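Local structure of SsDNA-binding protein essential for mitochondrial genome maintenance (Saccharomyces cerevisiae, 6CQO) at residues V9-S14 against S31-P36; G13-E18 against V62-L67. The protein binds single-stranded DNA preferentially and cooperatively, takes part in mitochondrial DNA replication and stimulates the PIF1 helicase. All coordinates share one frame; numbering follows the deposited sequence.

Contact 1: residues V9-S14 against S31-P36; sequences VGRIGS and SIASQP
Arg11 and Ala33 face each other as an antiparallel hydrogen-bonded pair, each backbone amide bonded to the other's carbonyl: Arg11 N to Ala33 O at 2.9 Å and Ala33 N to Arg11 O at 2.7 Å. One step on, Ile12 and Ile32 form the non-hydrogen-bonded pair. Gly13 N then bonds Ser31 O at 2.9 Å. Beyond it a side chain takes over: Ser14 OG, placed between its backbone N and carbonyl carbon (chi1 71°), accepts a hydrogen bond from Ser31 N at 2.8 Å. At the other end of the pairing, Ser34 OG lies 3.2 Å from Val9 O. These strands are the first hairpin of the OB fold, the fold of this single-strand binding family. The axes of segments 9-12 and 31-34 make an angle of 125°, well short of 180°.

Van der Waals contacts lie on both faces of the hairpin. On one, the Arg11 side chain runs out extended from CG to NE and lays its guanidinium flat over the Ala33 methyl, with Ala33 CB 3.4 Å from Arg11 CZ. On the other, Ile32 CG2 packs against Gly10 CA at 3.9 Å, while Ile12 and Ile32 both continue onto Val68 of strand 67-77. Val9 itself pairs antiparallel with a strand of the second subunit, carrying the sheet across the interface.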
loop_
_atom_site.group_PDB
_atom_site.type_symbol
_atom_site.label_atom_id
_atom_site.label_comp_id
_atom_site.label_asym_id
_atom_site.label_seq_id
_atom_site.Cartn_x
_atom_site.Cartn_y
_atom_site.Cartn_z
ATOM N N VAL A 9 7.152 7.220 2.942
ATOM C CA VAL A 9 8.023 8.171 3.624
ATOM C C VAL A 9 7.181 8.933 4.635
ATOM O O VAL A 9 6.124 9.473 4.287
ATOM C CB VAL A 9 8.708 9.137 2.639
ATOM C CG1 VAL A 9 9.161 10.397 3.359
ATOM C CG2 VAL A 9 9.895 8.465 1.987
ATOM N N GLY A 10 7.639 8.966 5.880
ATOM C CA GLY A 10 6.899 9.656 6.915
ATOM C C GLY A 10 7.580 9.503 8.255
ATOM O O GLY A 10 8.703 9.003 8.351
ATOM N N ARG A 11 6.876 9.940 9.294
ATOM C CA ARG A 11 7.380 9.901 10.658
ATOM C C ARG A 11 6.793 8.709 11.402
ATOM O O ARG A 11 5.605 8.403 11.269
ATOM C CB ARG A 11 7.041 11.198 11.398
ATOM C CG ARG A 11 5.577 11.602 11.297
ATOM C CD ARG A 11 5.301 12.910 12.022
ATOM N NE ARG A 11 3.943 13.395 11.781
ATOM C CZ ARG A 11 2.902 13.136 12.565
ATOM N NH1 ARG A 11 3.055 12.393 13.654
ATOM N NH2 ARG A 11 1.705 13.620 12.262
ATOM N N ILE A 12 7.636 8.033 12.180
ATOM C CA ILE A 12 7.170 6.942 13.032
ATOM C C ILE A 12 6.367 7.557 14.174
ATOM O O ILE A 12 6.923 8.238 15.040
ATOM C CB ILE A 12 8.334 6.096 13.556
ATOM C CG1 ILE A 12 9.028 5.378 12.398
ATOM C CG2 ILE A 12 7.843 5.097 14.594
ATOM C CD1 ILE A 12 10.076 4.385 12.835
ATOM N N GLY A 13 5.055 7.324 14.178
ATOM C CA GLY A 13 4.182 7.972 15.137
ATOM C C GLY A 13 3.712 7.085 16.271
ATOM O O GLY A 13 2.654 7.332 16.858
ATOM N N SER A 14 4.487 6.055 16.597
ATOM C CA SER A 14 4.134 5.149 17.683
ATOM C C SER A 14 5.404 4.476 18.185
ATOM O O SER A 14 6.506 4.729 17.689
ATOM C CB SER A 14 3.100 4.114 17.230
ATOM O OG SER A 14 3.679 3.173 16.343
ATOM N N SER A 31 3.558 2.344 13.649
ATOM C CA SER A 31 2.730 3.170 12.786
ATOM C C SER A 31 3.562 4.286 12.170
ATOM O O SER A 31 4.496 4.804 12.789
ATOM C CB SER A 31 1.549 3.773 13.556
ATOM O OG SER A 31 0.723 2.759 14.101
ATOM N N ILE A 32 3.209 4.654 10.940
ATOM C CA ILE A 32 3.875 5.721 10.204
ATOM C C ILE A 32 2.840 6.781 9.859
ATOM O O ILE A 32 1.814 6.476 9.244
ATOM C CB ILE A 32 4.556 5.199 8.924
ATOM C CG1 ILE A 32 5.631 4.168 9.265
ATOM C CG2 ILE A 32 5.151 6.355 8.131
ATOM C CD1 ILE A 32 6.391 3.668 8.058
ATOM N N ALA A 33 3.112 8.021 10.254
ATOM C CA ALA A 33 2.274 9.157 9.898
ATOM C C ALA A 33 2.873 9.858 8.686
ATOM O O ALA A 33 4.048 10.241 8.701
ATOM C CB ALA A 33 2.143 10.132 11.068
ATOM N N SER A 34 2.067 10.022 7.640
ATOM C CA SER A 34 2.523 10.590 6.379
ATOM C C SER A 34 1.552 11.669 5.924
ATOM O O SER A 34 0.343 11.425 5.841
ATOM C CB SER A 34 2.655 9.504 5.305
ATOM O OG SER A 34 2.996 10.059 4.049
ATOM N N GLN A 35 2.082 12.852 5.629
ATOM C CA GLN A 35 1.279 13.983 5.161
ATOM C C GLN A 35 1.936 14.566 3.917
ATOM O O GLN A 35 2.870 15.378 4.028
ATOM C CB GLN A 35 1.134 15.043 6.247
ATOM C CG GLN A 35 0.174 16.170 5.900
ATOM C CD GLN A 35 -0.024 17.146 7.043
ATOM O OE1 GLN A 35 0.663 17.077 8.062
ATOM N NE2 GLN A 35 -0.971 18.063 6.880
ATOM N N PRO A 36 1.484 14.176 2.721
ATOM C CA PRO A 36 2.140 14.675 1.494
ATOM C C PRO A 36 2.015 16.177 1.305
ATOM O O PRO A 36 3.011 16.849 1.009
ATOM C CB PRO A 36 1.421 13.898 0.380
ATOM C CG PRO A 36 0.855 12.690 1.052
ATOM C CD PRO A 36 0.483 13.139 2.434
#

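Contact 2: residues G13-E18 against V62-L67; sequences GSEFTE and VRKGAL
The Phe16 ring meets Val62 with its edge: Val62 CG1 lies in the plane of the ring, 3.6 Å from Phe16 CZ. Val62 O comes to the same edge, near the ring plane, 3.2 Å from Phe16 CE2. The CG of Phe16 sits beside its own backbone N (chi1 -65°), which carries the ring toward the loop. Elsewhere the ring makes an edge-to-face contact with Tyr30 and touches Leu28 of strand 26-34 and Leu58 of helix 52-61, so it lies between strand 26-34 and this helix.

Lys64 covers the neighbouring backbone. With CG anti to the backbone N (chi1 -176°) and every later torsion extended, its methylene chain runs alongside the Ser14 and Gly13 carbonyls: Lys64 CG is 3.7 Å from Ser14 O, and Lys64 CE is 3.9 Å from Gly13 O. Glu15, bent at chi2, crosses the lysine at about a right angle and brings OE1 to 4.0 Å from Lys64 CB. The type II turn from Arg63 to Ala66, with Gly65 at its third position, leads the chain from helix 52-61 into strand 67-77, a connection characteristic of the OB fold.

No hydrogen bond crosses between the segments, and Glu15 OE1 stays 5.8 Å from Lys64 NZ. The opposite charges may still attract weakly, but contact is made by the phenyl edge against the valine methyl and carbonyl oxygen, and by lysine methylenes beside peptide carbonyls.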
loop_
_atom_site.group_PDB
_atom_site.type_symbol
_atom_site.label_atom_id
_atom_site.label_comp_id
_atom_site.label_asym_id
_atom_site.label_seq_id
_atom_site.Cartn_x
_atom_site.Cartn_y
_atom_site.Cartn_z
ATOM N N GLY A 13 5.055 7.324 14.178
ATOM C CA GLY A 13 4.182 7.972 15.137
ATOM C C GLY A 13 3.712 7.085 16.271
ATOM O O GLY A 13 2.654 7.332 16.858
ATOM N N SER A 14 4.487 6.055 16.597
ATOM C CA SER A 14 4.134 5.149 17.683
ATOM C C SER A 14 5.404 4.476 18.185
ATOM O O SER A 14 6.506 4.729 17.689
ATOM C CB SER A 14 3.100 4.114 17.230
ATOM O OG SER A 14 3.679 3.173 16.343
ATOM N N GLU A 15 5.237 3.611 19.179
ATOM C CA GLU A 15 6.331 2.828 19.729
ATOM C C GLU A 15 6.475 1.513 18.969
ATOM O O GLU A 15 5.624 1.129 18.162
ATOM C CB GLU A 15 6.100 2.558 21.217
ATOM C CG GLU A 15 6.000 3.805 22.083
ATOM C CD GLU A 15 7.354 4.322 22.530
ATOM O OE1 GLU A 15 8.230 4.537 21.666
ATOM O OE2 GLU A 15 7.545 4.504 23.750
ATOM N N PHE A 16 7.574 0.813 19.238
ATOM C CA PHE A 16 7.842 -0.489 18.630
ATOM C C PHE A 16 7.311 -1.567 19.567
ATOM O O PHE A 16 7.968 -1.940 20.541
ATOM C CB PHE A 16 9.332 -0.661 18.360
ATOM C CG PHE A 16 9.880 0.306 17.350
ATOM C CD1 PHE A 16 9.162 0.613 16.207
ATOM C CD2 PHE A 16 11.105 0.916 17.549
ATOM C CE1 PHE A 16 9.661 1.505 15.277
ATOM C CE2 PHE A 16 11.608 1.810 16.623
ATOM C CZ PHE A 16 10.885 2.103 15.485
ATOM N N THR A 17 6.116 -2.071 19.270
ATOM C CA THR A 17 5.467 -3.074 20.104
ATOM C C THR A 17 5.853 -4.467 19.618
ATOM O O THR A 17 5.553 -4.837 18.478
ATOM C CB THR A 17 3.949 -2.902 20.076
ATOM O OG1 THR A 17 3.613 -1.552 20.420
ATOM C CG2 THR A 17 3.292 -3.849 21.068
ATOM N N GLU A 18 6.516 -5.232 20.480
ATOM C CA GLU A 18 6.902 -6.592 20.141
ATOM C C GLU A 18 5.713 -7.536 20.274
ATOM O O GLU A 18 4.829 -7.347 21.114
ATOM C CB GLU A 18 8.046 -7.071 21.035
ATOM C CG GLU A 18 9.370 -6.367 20.787
ATOM C CD GLU A 18 10.489 -7.334 20.451
ATOM O OE1 GLU A 18 10.197 -8.530 20.232
ATOM O OE2 GLU A 18 11.660 -6.901 20.408
ATOM N N VAL A 62 16.361 3.099 16.307
ATOM C CA VAL A 62 15.301 3.984 15.840
ATOM C C VAL A 62 14.436 4.398 17.021
ATOM O O VAL A 62 14.018 3.557 17.825
ATOM C CB VAL A 62 14.458 3.304 14.749
ATOM C CG1 VAL A 62 13.434 4.278 14.195
ATOM C CG2 VAL A 62 15.354 2.781 13.638
ATOM N N ARG A 63 14.166 5.696 17.126
ATOM C CA ARG A 63 13.321 6.255 18.171
ATOM C C ARG A 63 12.010 6.747 17.572
ATOM O O ARG A 63 11.858 6.867 16.354
ATOM C CB ARG A 63 14.032 7.403 18.895
ATOM C CG ARG A 63 15.525 7.197 19.084
ATOM C CD ARG A 63 16.136 8.346 19.867
ATOM N NE ARG A 63 17.588 8.392 19.727
ATOM C CZ ARG A 63 18.227 9.157 18.846
ATOM N NH1 ARG A 63 17.540 9.942 18.027
ATOM N NH2 ARG A 63 19.551 9.138 18.786
ATOM N N LYS A 64 11.055 7.038 18.454
ATOM C CA LYS A 64 9.769 7.560 18.013
ATOM C C LYS A 64 9.948 8.930 17.371
ATOM O O LYS A 64 10.762 9.744 17.816
ATOM C CB LYS A 64 8.796 7.645 19.192
ATOM C CG LYS A 64 7.394 8.101 18.817
ATOM C CD LYS A 64 6.472 8.104 20.028
ATOM C CE LYS A 64 5.064 8.541 19.652
ATOM N NZ LYS A 64 4.143 8.507 20.824
ATOM N N GLY A 65 9.183 9.181 16.312
ATOM C CA GLY A 65 9.297 10.415 15.565
ATOM C C GLY A 65 10.363 10.416 14.495
ATOM O O GLY A 65 10.707 11.490 13.988
ATOM N N ALA A 66 10.896 9.252 14.136
ATOM C CA ALA A 66 11.948 9.175 13.135
ATOM C C ALA A 66 11.366 9.293 11.733
ATOM O O ALA A 66 10.315 8.724 11.430
ATOM C CB ALA A 66 12.719 7.860 13.270
ATOM N N LEU A 67 12.057 10.044 10.880
ATOM C CA LEU A 67 11.692 10.162 9.474
ATOM C C LEU A 67 12.315 8.995 8.715
ATOM O O LEU A 67 13.543 8.882 8.643
ATOM C CB LEU A 67 12.162 11.501 8.907
ATOM C CG LEU A 67 11.693 11.869 7.499
ATOM C CD1 LEU A 67 10.175 11.851 7.415
ATOM C CD2 LEU A 67 12.235 13.233 7.095
#

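Overall arrangement
Both contacts start from strand 3-20, contact 1 on residues 9-14 and contact 2 on the overlapping 13-18, with Gly13 and Ser14 common to the two; their centres are about 10 Å apart. Along the chain, strand 26-34 follows first, and the 62-67 loop comes later, after strand 43-49 and helix 52-61. Around residues 10-13, strand 3-20 is bonded on both edges, by its hairpin partner and by the chain entering strand 67-77. Ile12 joins the two directly: its O lies 2.8 Å from Gly65 N and its N 2.9 Å from Ala66 O, both probable hydrogen bonds. First and last strands of the sheet meet here, as expected for the closed OB barrel.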